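Local coordinates for phosphate-binding protein (Xanthomonas axonopodis pv. citri, PDB 5UB7) that probably serves as the periplasmic substrate-binding component of an ABC transporter of the phosphate or phosphonate type, and here holds ATP by its phosphate groups, at residues Leu90-Thr95 against Thr206-Arg211; Glu65-Ala70 against Ser122-Tyr127; Met84-Gly89 against Asp250-Arg255. One frame throughout, in Å; residues are numbered along the deposited sequence.

Contact 1: residues Leu90-Thr95 against Thr206-Arg211; sequences LRDFHT and TAPVPR. With ATP (adenosine-5'-triphosphate), chain C.
The guanidinium of Arg211 lies flat on the ring of Phe93, the planes 14° apart, while the same group reaches past the ring to the alpha-phosphate of bound ATP. Phe93 lies in, and Arg211 directly follows, a pair of antiparallel strand segments running between the two lobes of the protein, consistent with the hinge of type II periplasmic binding proteins. The stack is an off-centre cation-pi contact: NH1 of Arg211 lies over the rim of the ring, 3.6 Å from Phe93 CE2. Arg211 NH2 donates to ATP O1A at 3.0 Å and, weakly, to O5'. Two torsions lay the group there. CG of Arg211 stands opposite its own backbone N (chi1 176°), and a bend at chi2 (83°) folds CD against CB and CG of Phe93. The edge of the ring meets the gamma-phosphate, with Phe93 CZ 3.6 Å from ATP O2G.

Beneath the stack the backbones are firmly paired. Phe93 and Val209 form a hydrogen-bonded pair, Val209 N giving to Phe93 O at 2.9 Å, and Val209 CG2 packs on Phe93 CE1. Pro210 faces Asp92 at a non-hydrogen-bonded position, where a residue without an N-H costs the ladder nothing. Next to it, Arg211 N donates to Arg91 O at 2.7 Å. The carboxylate of Asp92 forms a salt bridge with Arg264 of helix 259-278. At the far end the threonines interlock: Thr206 N donates to Thr95 O, and Thr206 OG1 accepts from Thr95 N at 3.0 Å while donating to Ala207 O.

Contact 2: residues Glu65-Ala70 against Ser122-Tyr127; sequences ETTGAA and SSTSGY. With ATP (adenosine-5'-triphosphate), chain C.
Thr66 and Thr124 meet through their hydroxyls, Thr124 OG1 donating to Thr66 OG1 at 2.7 Å, and the chain of bonds runs on into the ligand: Thr66 OG1 donates to ATP O1G, also at 2.7 Å. The same phosphate oxygen receives Thr124 N. Ser125 grips O2G twice, through its backbone N at 2.8 Å and through OG, and Ser123 OG donates to O3G at 2.7 Å. All three terminal oxygens of the gamma-phosphate are thus held by hydroxyls of small side chains and by backbone N-H groups, which can close in on a phosphate group from several directions. Arg9 and Lys164 also hydrogen-bond to the nucleotide.

The second shell sets these donors in place. Thr124 OG1, turned away from its own carbonyl carbon (chi1 -67°), accepts from Ala69 N at 3.0 Å while its own proton goes to Thr66. Gly68 carries no side chain, and Thr124 OG1 fills the place close to its backbone. Ala69 is small enough for its CB to rest on Ser122 O, 3.4 Å away. Ser123 is the N-cap of helix 124-136: its OG, swung clear of the backbone N (chi1 179°), accepts from Gly126 N at 2.9 Å as well as reaching the phosphate. The first turn here is a wider, pi-type one.

The start of helix 124-136 supplies the pocket's N-H groups, and its dipole would probably favour the anion; Thr66, just before helix 67-75, adds a hydroxyl. The N-terminal ends of the two helices meet here, and the helices diverge from it. Thr67 OG1 bonds to Pro210 O of strand 209-217, Ser125 O takes Thr95 OG1 of strand 92-100, and Phe93 of that strand packs on Thr66, Thr124 and Ser125.

Contact 3: residues Met84-Gly89 against Asp250-Arg255; sequences MTERGG and DTTGFR. With ATP (adenosine-5'-triphosphate), chain C.
Arg255 lays one face of its guanidinium over the side chain of Met84, CZ standing 3.7 Å from Met84 CB. Its CG sits between its own backbone N and carbonyl carbon (chi1 62°), and the extended chain beyond carries the charged group back across the neighbouring strand. Glu86 OE1 lies beyond salt-bridge range, though its charge may still be felt, and no N-H of Arg255 points at it. On the other face of the sheet Thr85 and Phe254 lie side by side. Thr85 CG2 is 3.6 Å from Phe254 CE1, and Thr85 OG1, at the ring edge, bonds to Glu214.

Strands 79-87 and 251-255 run antiparallel, and a classic beta bulge shifts their register: Thr252 and Gly253 both face Glu86. The lack of a side chain on Gly253 leaves room for the carboxylate of Glu86. Glu86 O takes Thr252 N at 2.9 Å and, weakly, Gly253 N. Thr252 OG1 donates to Glu86 OE2 on its anti side at 3.1 Å and accepts from Gly89 N at 3.0 Å. Gly88 and Gly89 turn with positive phi, a conformation that suits glycine, and Gly88 N donates to Asp250 O at 2.8 Å.

Arg87 is extended from CG to NE and points its guanidinium edge at the alpha-phosphate of ATP, where NH1 approaches O1A so closely that the details of this bond are doubtful. Its NH2 bonds to Ser64. One water accepts from Arg87 NE at 2.6 Å and donates to Thr251 OG1, which itself bonds to Phe248 O.

How the contacts relate
From the N terminus the chain first passes 65-70, then 84-89 and 90-95 in direct succession, before 122-127 closes the first loop as contact 2. Contact 1 closes next, when 206-211 returns to 90-95, and contact 3 last, when 250-255 reaches 84-89. Contact 1 is therefore nested inside the loop of contact 3, whereas contact 2 crosses both. Strand 209-217 pairs with 79-87 as well as with 92-100, so contacts 1 and 3 share a sheet, where Pro210 CB packs on Met84 CE. Contact 3 adds strand 251-255 beside strand 79-87, contact 1 pairs the strands between the lobes, and contact 2 joins two helix starts. All three reach ATP.

Contact 1: residues Leu90-Thr95 against Thr206-Arg211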
loop_
_atom_site.group_PDB
_atom_site.type_symbol
_atom_site.label_atom_id
_atom_site.label_comp_id
_atom_site.label_asym_id
_atom_site.label_seq_id
_atom_site.Cartn_x
_atom_site.Cartn_y
_atom_site.Cartn_z
ATOM N N LEU A 90 -2.137 2.741 -14.025
ATOM C CA LEU A 90 -1.296 3.744 -13.369
ATOM C C LEU A 90 -0.010 3.178 -12.776
ATOM O O LEU A 90 -0.035 2.228 -11.999
ATOM C CB LEU A 90 -2.082 4.430 -12.249
ATOM C CG LEU A 90 -3.369 5.065 -12.730
ATOM C CD1 LEU A 90 -4.132 5.523 -11.527
ATOM C CD2 LEU A 90 -3.067 6.213 -13.683
ATOM N N ARG A 91 1.096 3.799 -13.141
ATOM C CA ARG A 91 2.391 3.499 -12.585
ATOM C C ARG A 91 2.590 4.120 -11.205
ATOM O O ARG A 91 3.347 3.573 -10.406
ATOM C CB ARG A 91 3.479 4.095 -13.456
ATOM C CG ARG A 91 3.643 3.478 -14.819
ATOM C CD ARG A 91 4.922 4.016 -15.432
ATOM N NE ARG A 91 5.399 3.111 -16.455
ATOM C CZ ARG A 91 6.621 3.146 -16.984
ATOM N NH1 ARG A 91 7.522 4.065 -16.588
ATOM N NH2 ARG A 91 6.946 2.250 -17.924
ATOM N N ASP A 92 1.982 5.298 -10.983
ATOM C CA ASP A 92 2.175 6.103 -9.773
ATOM C C ASP A 92 0.852 6.395 -9.098
ATOM O O ASP A 92 -0.225 6.262 -9.683
ATOM C CB ASP A 92 2.842 7.446 -10.117
ATOM C CG ASP A 92 4.345 7.335 -10.328
ATOM O OD1 ASP A 92 4.879 6.236 -10.519
ATOM O OD2 ASP A 92 5.037 8.371 -10.281
ATOM N N PHE A 93 0.956 6.775 -7.838
ATOM C CA PHE A 93 -0.163 7.358 -7.144
ATOM C C PHE A 93 0.338 8.298 -6.072
ATOM O O PHE A 93 1.580 8.473 -5.872
ATOM C CB PHE A 93 -1.196 6.295 -6.684
ATOM C CG PHE A 93 -0.833 5.485 -5.447
ATOM C CD1 PHE A 93 0.477 5.259 -5.036
ATOM C CD2 PHE A 93 -1.862 4.882 -4.717
ATOM C CE1 PHE A 93 0.737 4.516 -3.908
ATOM C CE2 PHE A 93 -1.602 4.115 -3.601
ATOM C CZ PHE A 93 -0.297 3.938 -3.200
ATOM N N HIS A 94 -0.606 8.962 -5.418
ATOM C CA HIS A 94 -0.227 9.903 -4.389
ATOM C C HIS A 94 -1.316 10.043 -3.357
ATOM O O HIS A 94 -2.405 9.520 -3.536
ATOM C CB HIS A 94 0.208 11.258 -5.011
ATOM C CG HIS A 94 -0.911 12.043 -5.596
ATOM N ND1 HIS A 94 -1.292 11.949 -6.918
ATOM C CD2 HIS A 94 -1.750 12.936 -5.023
ATOM C CE1 HIS A 94 -2.328 12.741 -7.131
ATOM N NE2 HIS A 94 -2.622 13.351 -5.994
ATOM N N THR A 95 -0.983 10.718 -2.254
ATOM C CA THR A 95 -1.916 10.891 -1.139
ATOM C C THR A 95 -2.525 12.280 -1.197
ATOM O O THR A 95 -1.849 13.240 -1.524
ATOM C CB THR A 95 -1.205 10.634 0.212
ATOM O OG1 THR A 95 -1.068 9.221 0.401
ATOM C CG2 THR A 95 -1.975 11.187 1.406
ATOM N N THR A 206 0.447 15.099 -1.894
ATOM C CA THR A 206 1.850 14.704 -1.788
ATOM C C THR A 206 2.383 14.493 -3.186
ATOM O O THR A 206 1.597 14.325 -4.133
ATOM C CB THR A 206 2.045 13.372 -1.015
ATOM O OG1 THR A 206 1.574 12.261 -1.796
ATOM C CG2 THR A 206 1.328 13.403 0.320
ATOM N N ALA A 207 3.716 14.452 -3.275
ATOM C CA ALA A 207 4.448 13.959 -4.454
ATOM C C ALA A 207 4.121 12.502 -4.725
ATOM O O ALA A 207 3.823 11.757 -3.787
ATOM C CB ALA A 207 5.955 14.070 -4.245
ATOM N N PRO A 208 4.212 12.077 -5.994
ATOM C CA PRO A 208 3.792 10.718 -6.257
ATOM C C PRO A 208 4.870 9.697 -5.932
ATOM O O PRO A 208 6.022 10.026 -5.749
ATOM C CB PRO A 208 3.432 10.731 -7.749
ATOM C CG PRO A 208 3.772 12.084 -8.256
ATOM C CD PRO A 208 4.634 12.744 -7.229
ATOM N N VAL A 209 4.465 8.455 -5.797
ATOM C CA VAL A 209 5.428 7.365 -5.638
ATOM C C VAL A 209 4.952 6.287 -6.577
ATOM O O VAL A 209 3.778 6.301 -6.988
ATOM C CB VAL A 209 5.531 6.876 -4.182
ATOM C CG1 VAL A 209 6.116 7.980 -3.284
ATOM C CG2 VAL A 209 4.180 6.423 -3.659
ATOM N N PRO A 210 5.832 5.349 -6.915
ATOM C CA PRO A 210 5.345 4.235 -7.703
ATOM C C PRO A 210 4.218 3.513 -6.979
ATOM O O PRO A 210 4.222 3.423 -5.746
ATOM C CB PRO A 210 6.559 3.345 -7.854
ATOM C CG PRO A 210 7.744 4.194 -7.539
ATOM C CD PRO A 210 7.249 5.205 -6.555
ATOM N N ARG A 211 3.283 3.010 -7.778
ATOM C CA ARG A 211 1.976 2.499 -7.353
ATOM C C ARG A 211 2.064 1.193 -6.549
ATOM O O ARG A 211 1.290 1.005 -5.622
ATOM C CB ARG A 211 1.108 2.333 -8.625
ATOM C CG ARG A 211 -0.281 1.729 -8.492
ATOM C CD ARG A 211 -1.313 2.740 -8.067
ATOM N NE ARG A 211 -2.575 2.117 -7.695
ATOM C CZ ARG A 211 -2.790 1.428 -6.573
ATOM N NH1 ARG A 211 -1.815 1.224 -5.668
ATOM N NH2 ARG A 211 -3.996 0.894 -6.363
HETATM P PG ATP C . -2.379 1.356 0.312
HETATM O O1G ATP C . -1.256 0.430 0.728
HETATM O O2G ATP C . -1.873 2.665 -0.250
HETATM O O3G ATP C . -3.458 1.523 1.394
HETATM P PB ATP C . -3.813 -0.800 -1.015
HETATM O O1B ATP C . -3.028 -1.916 -0.320
HETATM O O2B ATP C . -5.285 -0.679 -0.706
HETATM O O3B ATP C . -3.167 0.690 -0.961
HETATM P PA ATP C . -4.739 -1.636 -3.599
HETATM O O1A ATP C . -3.998 -1.732 -4.909
HETATM O O2A ATP C . -5.327 -2.866 -2.922
HETATM O O3A ATP C . -3.623 -1.014 -2.613
HETATM O "O5'" ATP C . -5.829 -0.433 -3.809
#

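Contact 2: residues Glu65-Ala70 against Ser122-Tyr127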
loop_
_atom_site.group_PDB
_atom_site.type_symbol
_atom_site.label_atom_id
_atom_site.label_comp_id
_atom_site.label_asym_id
_atom_site.label_seq_id
_atom_site.Cartn_x
_atom_site.Cartn_y
_atom_site.Cartn_z
ATOM N N GLU A 65 2.644 -5.611 -3.324
ATOM C CA GLU A 65 2.424 -4.570 -2.302
ATOM C C GLU A 65 2.522 -3.189 -2.895
ATOM O O GLU A 65 3.255 -2.969 -3.848
ATOM C CB GLU A 65 3.503 -4.647 -1.194
ATOM C CG GLU A 65 3.404 -5.834 -0.268
ATOM C CD GLU A 65 2.145 -5.818 0.557
ATOM O OE1 GLU A 65 1.603 -4.727 0.768
ATOM O OE2 GLU A 65 1.715 -6.897 1.010
ATOM N N THR A 66 1.840 -2.241 -2.269
ATOM C CA THR A 66 2.124 -0.853 -2.524
ATOM C C THR A 66 3.524 -0.620 -2.007
ATOM O O THR A 66 4.051 -1.393 -1.186
ATOM C CB THR A 66 1.123 0.056 -1.865
ATOM O OG1 THR A 66 1.026 -0.283 -0.489
ATOM C CG2 THR A 66 -0.232 -0.133 -2.518
ATOM N N THR A 67 4.128 0.432 -2.527
ATOM C CA THR A 67 5.551 0.616 -2.433
ATOM C C THR A 67 6.022 0.962 -1.031
ATOM O O THR A 67 7.024 0.408 -0.617
ATOM C CB THR A 67 6.062 1.603 -3.496
ATOM O OG1 THR A 67 5.298 2.827 -3.478
ATOM C CG2 THR A 67 5.916 0.937 -4.861
ATOM N N GLY A 68 5.278 1.784 -0.289
ATOM C CA GLY A 68 5.545 2.016 1.145
ATOM C C GLY A 68 5.577 0.739 2.001
ATOM O O GLY A 68 6.524 0.504 2.771
ATOM N N ALA A 69 4.554 -0.096 1.843
ATOM C CA ALA A 69 4.495 -1.367 2.538
ATOM C C ALA A 69 5.642 -2.239 2.104
ATOM O O ALA A 69 6.261 -2.925 2.923
ATOM C CB ALA A 69 3.202 -2.075 2.270
ATOM N N ALA A 70 5.941 -2.225 0.810
ATOM C CA ALA A 70 7.039 -3.070 0.312
ATOM C C ALA A 70 8.393 -2.667 0.969
ATOM O O ALA A 70 9.178 -3.532 1.391
ATOM C CB ALA A 70 7.073 -3.030 -1.212
ATOM N N SER A 122 0.529 -0.331 7.891
ATOM C CA SER A 122 1.073 -0.858 6.656
ATOM C C SER A 122 0.589 -0.122 5.384
ATOM O O SER A 122 1.042 -0.465 4.298
ATOM C CB SER A 122 0.721 -2.339 6.559
ATOM O OG SER A 122 1.098 -3.041 7.743
ATOM N N SER A 123 -0.312 0.863 5.508
ATOM C CA SER A 123 -0.885 1.553 4.325
ATOM C C SER A 123 0.086 2.603 3.799
ATOM O O SER A 123 0.548 3.505 4.539
ATOM C CB SER A 123 -2.202 2.224 4.680
ATOM O OG SER A 123 -2.769 2.913 3.592
ATOM N N THR A 124 0.410 2.472 2.518
ATOM C CA THR A 124 1.270 3.417 1.832
ATOM C C THR A 124 0.541 4.778 1.704
ATOM O O THR A 124 1.049 5.796 2.156
ATOM C CB THR A 124 1.695 2.864 0.451
ATOM O OG1 THR A 124 2.548 1.712 0.608
ATOM C CG2 THR A 124 2.400 3.903 -0.343
ATOM N N SER A 125 -0.642 4.786 1.114
ATOM C CA SER A 125 -1.368 6.037 0.865
ATOM C C SER A 125 -2.160 6.574 2.049
ATOM O O SER A 125 -2.504 7.772 2.100
ATOM C CB SER A 125 -2.312 5.890 -0.329
ATOM O OG SER A 125 -3.383 5.002 -0.060
ATOM N N GLY A 126 -2.469 5.701 2.991
ATOM C CA GLY A 126 -3.307 6.077 4.141
ATOM C C GLY A 126 -2.599 6.169 5.474
ATOM O O GLY A 126 -3.251 6.377 6.487
ATOM N N TYR A 127 -1.277 5.985 5.487
ATOM C CA TYR A 127 -0.494 6.195 6.708
ATOM C C TYR A 127 0.929 6.688 6.423
ATOM O O TYR A 127 1.322 7.764 6.835
ATOM C CB TYR A 127 -0.499 4.914 7.534
ATOM C CG TYR A 127 0.401 4.928 8.738
ATOM C CD1 TYR A 127 0.000 5.513 9.900
ATOM C CD2 TYR A 127 1.659 4.342 8.697
ATOM C CE1 TYR A 127 0.814 5.533 11.003
ATOM C CE2 TYR A 127 2.495 4.351 9.790
ATOM C CZ TYR A 127 2.051 4.951 10.935
ATOM O OH TYR A 127 2.838 4.978 12.023
HETATM P PG ATP C . -2.379 1.356 0.312
HETATM O O1G ATP C . -1.256 0.430 0.728
HETATM O O2G ATP C . -1.873 2.665 -0.250
HETATM O O3G ATP C . -3.458 1.523 1.394
HETATM P PB ATP C . -3.813 -0.800 -1.015
HETATM O O1B ATP C . -3.028 -1.916 -0.320
HETATM O O2B ATP C . -5.285 -0.679 -0.706
HETATM O O3B ATP C . -3.167 0.690 -0.961
HETATM P PA ATP C . -4.739 -1.636 -3.599
HETATM O O1A ATP C . -3.998 -1.732 -4.909
HETATM O O2A ATP C . -5.327 -2.866 -2.922
HETATM O O3A ATP C . -3.623 -1.014 -2.613
HETATM O "O5'" ATP C . -5.829 -0.433 -3.809
#

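Contact 3: residues Met84-Gly89 against Asp250-Arg255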
loop_
_atom_site.group_PDB
_atom_site.type_symbol
_atom_site.label_atom_id
_atom_site.label_comp_id
_atom_site.label_asym_id
_atom_site.label_seq_id
_atom_site.Cartn_x
_atom_site.Cartn_y
_atom_site.Cartn_z
ATOM N N MET A 84 8.445 -3.743 -10.930
ATOM C CA MET A 84 7.488 -2.660 -10.646
ATOM C C MET A 84 6.171 -3.053 -11.256
ATOM O O MET A 84 6.140 -3.673 -12.318
ATOM C CB MET A 84 7.927 -1.305 -11.225
ATOM C CG MET A 84 9.306 -0.874 -10.781
ATOM S SD MET A 84 9.546 -0.906 -8.998
ATOM C CE MET A 84 8.476 0.457 -8.500
ATOM N N THR A 85 5.103 -2.691 -10.561
ATOM C CA THR A 85 3.758 -3.113 -10.878
ATOM C C THR A 85 2.919 -1.860 -11.117
ATOM O O THR A 85 3.083 -0.817 -10.443
ATOM C CB THR A 85 3.162 -3.932 -9.725
ATOM O OG1 THR A 85 4.087 -4.952 -9.361
ATOM C CG2 THR A 85 1.813 -4.549 -10.084
ATOM N N GLU A 86 1.999 -2.010 -12.073
ATOM C CA GLU A 86 1.126 -0.961 -12.574
ATOM C C GLU A 86 -0.324 -1.420 -12.368
ATOM O O GLU A 86 -0.672 -2.525 -12.709
ATOM C CB GLU A 86 1.490 -0.755 -14.051
ATOM C CG GLU A 86 0.677 0.257 -14.820
ATOM C CD GLU A 86 1.028 0.239 -16.294
ATOM O OE1 GLU A 86 2.241 0.455 -16.586
ATOM O OE2 GLU A 86 0.089 -0.010 -17.118
ATOM N N ARG A 87 -1.172 -0.571 -11.799
ATOM C CA ARG A 87 -2.547 -0.951 -11.431
ATOM C C ARG A 87 -3.570 0.072 -11.939
ATOM O O ARG A 87 -3.354 1.284 -11.823
ATOM C CB ARG A 87 -2.662 -1.068 -9.913
ATOM C CG ARG A 87 -2.017 -2.328 -9.359
ATOM C CD ARG A 87 -2.092 -2.335 -7.851
ATOM N NE ARG A 87 -1.382 -3.478 -7.301
ATOM C CZ ARG A 87 -1.283 -3.765 -6.004
ATOM N NH1 ARG A 87 -1.858 -3.005 -5.080
ATOM N NH2 ARG A 87 -0.600 -4.831 -5.634
ATOM N N GLY A 88 -4.690 -0.404 -12.471
ATOM C CA GLY A 88 -5.661 0.482 -13.122
ATOM C C GLY A 88 -5.068 1.409 -14.177
ATOM O O GLY A 88 -5.428 2.564 -14.255
ATOM N N GLY A 89 -4.128 0.916 -14.968
ATOM C CA GLY A 89 -3.392 1.759 -15.915
ATOM C C GLY A 89 -2.404 2.770 -15.326
ATOM O O GLY A 89 -1.842 3.544 -16.063
ATOM N N ASP A 250 -6.517 -5.334 -10.182
ATOM C CA ASP A 250 -6.551 -4.694 -11.493
ATOM C C ASP A 250 -5.161 -4.311 -11.987
ATOM O O ASP A 250 -4.875 -3.164 -12.291
ATOM C CB ASP A 250 -7.504 -3.501 -11.461
ATOM C CG ASP A 250 -7.880 -2.978 -12.858
ATOM O OD1 ASP A 250 -7.901 -3.734 -13.846
ATOM O OD2 ASP A 250 -8.155 -1.769 -12.967
ATOM N N THR A 251 -4.287 -5.298 -12.046
ATOM C CA THR A 251 -2.922 -5.079 -12.493
ATOM C C THR A 251 -2.913 -5.089 -14.003
ATOM O O THR A 251 -3.409 -6.039 -14.621
ATOM C CB THR A 251 -1.968 -6.158 -11.978
ATOM O OG1 THR A 251 -1.814 -6.008 -10.569
ATOM C CG2 THR A 251 -0.601 -6.021 -12.615
ATOM N N THR A 252 -2.340 -4.030 -14.574
ATOM C CA THR A 252 -2.326 -3.795 -16.012
ATOM C C THR A 252 -0.919 -3.814 -16.588
ATOM O O THR A 252 -0.750 -3.686 -17.785
ATOM C CB THR A 252 -2.991 -2.443 -16.356
ATOM O OG1 THR A 252 -2.312 -1.364 -15.672
ATOM C CG2 THR A 252 -4.441 -2.476 -15.953
ATOM N N GLY A 253 0.088 -3.994 -15.757
ATOM C CA GLY A 253 1.437 -4.128 -16.260
ATOM C C GLY A 253 2.443 -4.411 -15.168
ATOM O O GLY A 253 2.223 -4.079 -14.015
ATOM N N PHE A 254 3.520 -5.086 -15.555
ATOM C CA PHE A 254 4.713 -5.263 -14.751
ATOM C C PHE A 254 5.894 -4.776 -15.573
ATOM O O PHE A 254 5.912 -4.916 -16.789
ATOM C CB PHE A 254 4.969 -6.746 -14.470
ATOM C CG PHE A 254 3.917 -7.398 -13.637
ATOM C CD1 PHE A 254 3.765 -7.052 -12.310
ATOM C CD2 PHE A 254 3.099 -8.378 -14.165
ATOM C CE1 PHE A 254 2.810 -7.661 -11.537
ATOM C CE2 PHE A 254 2.148 -8.999 -13.382
ATOM C CZ PHE A 254 2.006 -8.641 -12.070
ATOM N N ARG A 255 6.928 -4.270 -14.940
ATOM C CA ARG A 255 8.079 -3.922 -15.728
ATOM C C ARG A 255 9.325 -4.068 -14.902
ATOM O O ARG A 255 9.261 -4.027 -13.677
ATOM C CB ARG A 255 7.916 -2.521 -16.341
ATOM C CG ARG A 255 7.801 -1.412 -15.338
ATOM C CD ARG A 255 7.461 -0.051 -15.949
ATOM N NE ARG A 255 7.776 0.905 -14.886
ATOM C CZ ARG A 255 7.004 1.185 -13.832
ATOM N NH1 ARG A 255 5.778 0.682 -13.701
ATOM N NH2 ARG A 255 7.453 2.029 -12.913
HETATM P PG ATP C . -2.379 1.356 0.312
HETATM O O1G ATP C . -1.256 0.430 0.728
HETATM O O2G ATP C . -1.873 2.665 -0.250
HETATM O O3G ATP C . -3.458 1.523 1.394
HETATM P PB ATP C . -3.813 -0.800 -1.015
HETATM O O1B ATP C . -3.028 -1.916 -0.320
HETATM O O2B ATP C . -5.285 -0.679 -0.706
HETATM O O3B ATP C . -3.167 0.690 -0.961
HETATM P PA ATP C . -4.739 -1.636 -3.599
HETATM O O1A ATP C . -3.998 -1.732 -4.909
HETATM O O2A ATP C . -5.327 -2.866 -2.922
HETATM O O3A ATP C . -3.623 -1.014 -2.613
HETATM O "O5'" ATP C . -5.829 -0.433 -3.809
HETATM O O HOH W 1 -0.629 -5.874 -8.103
#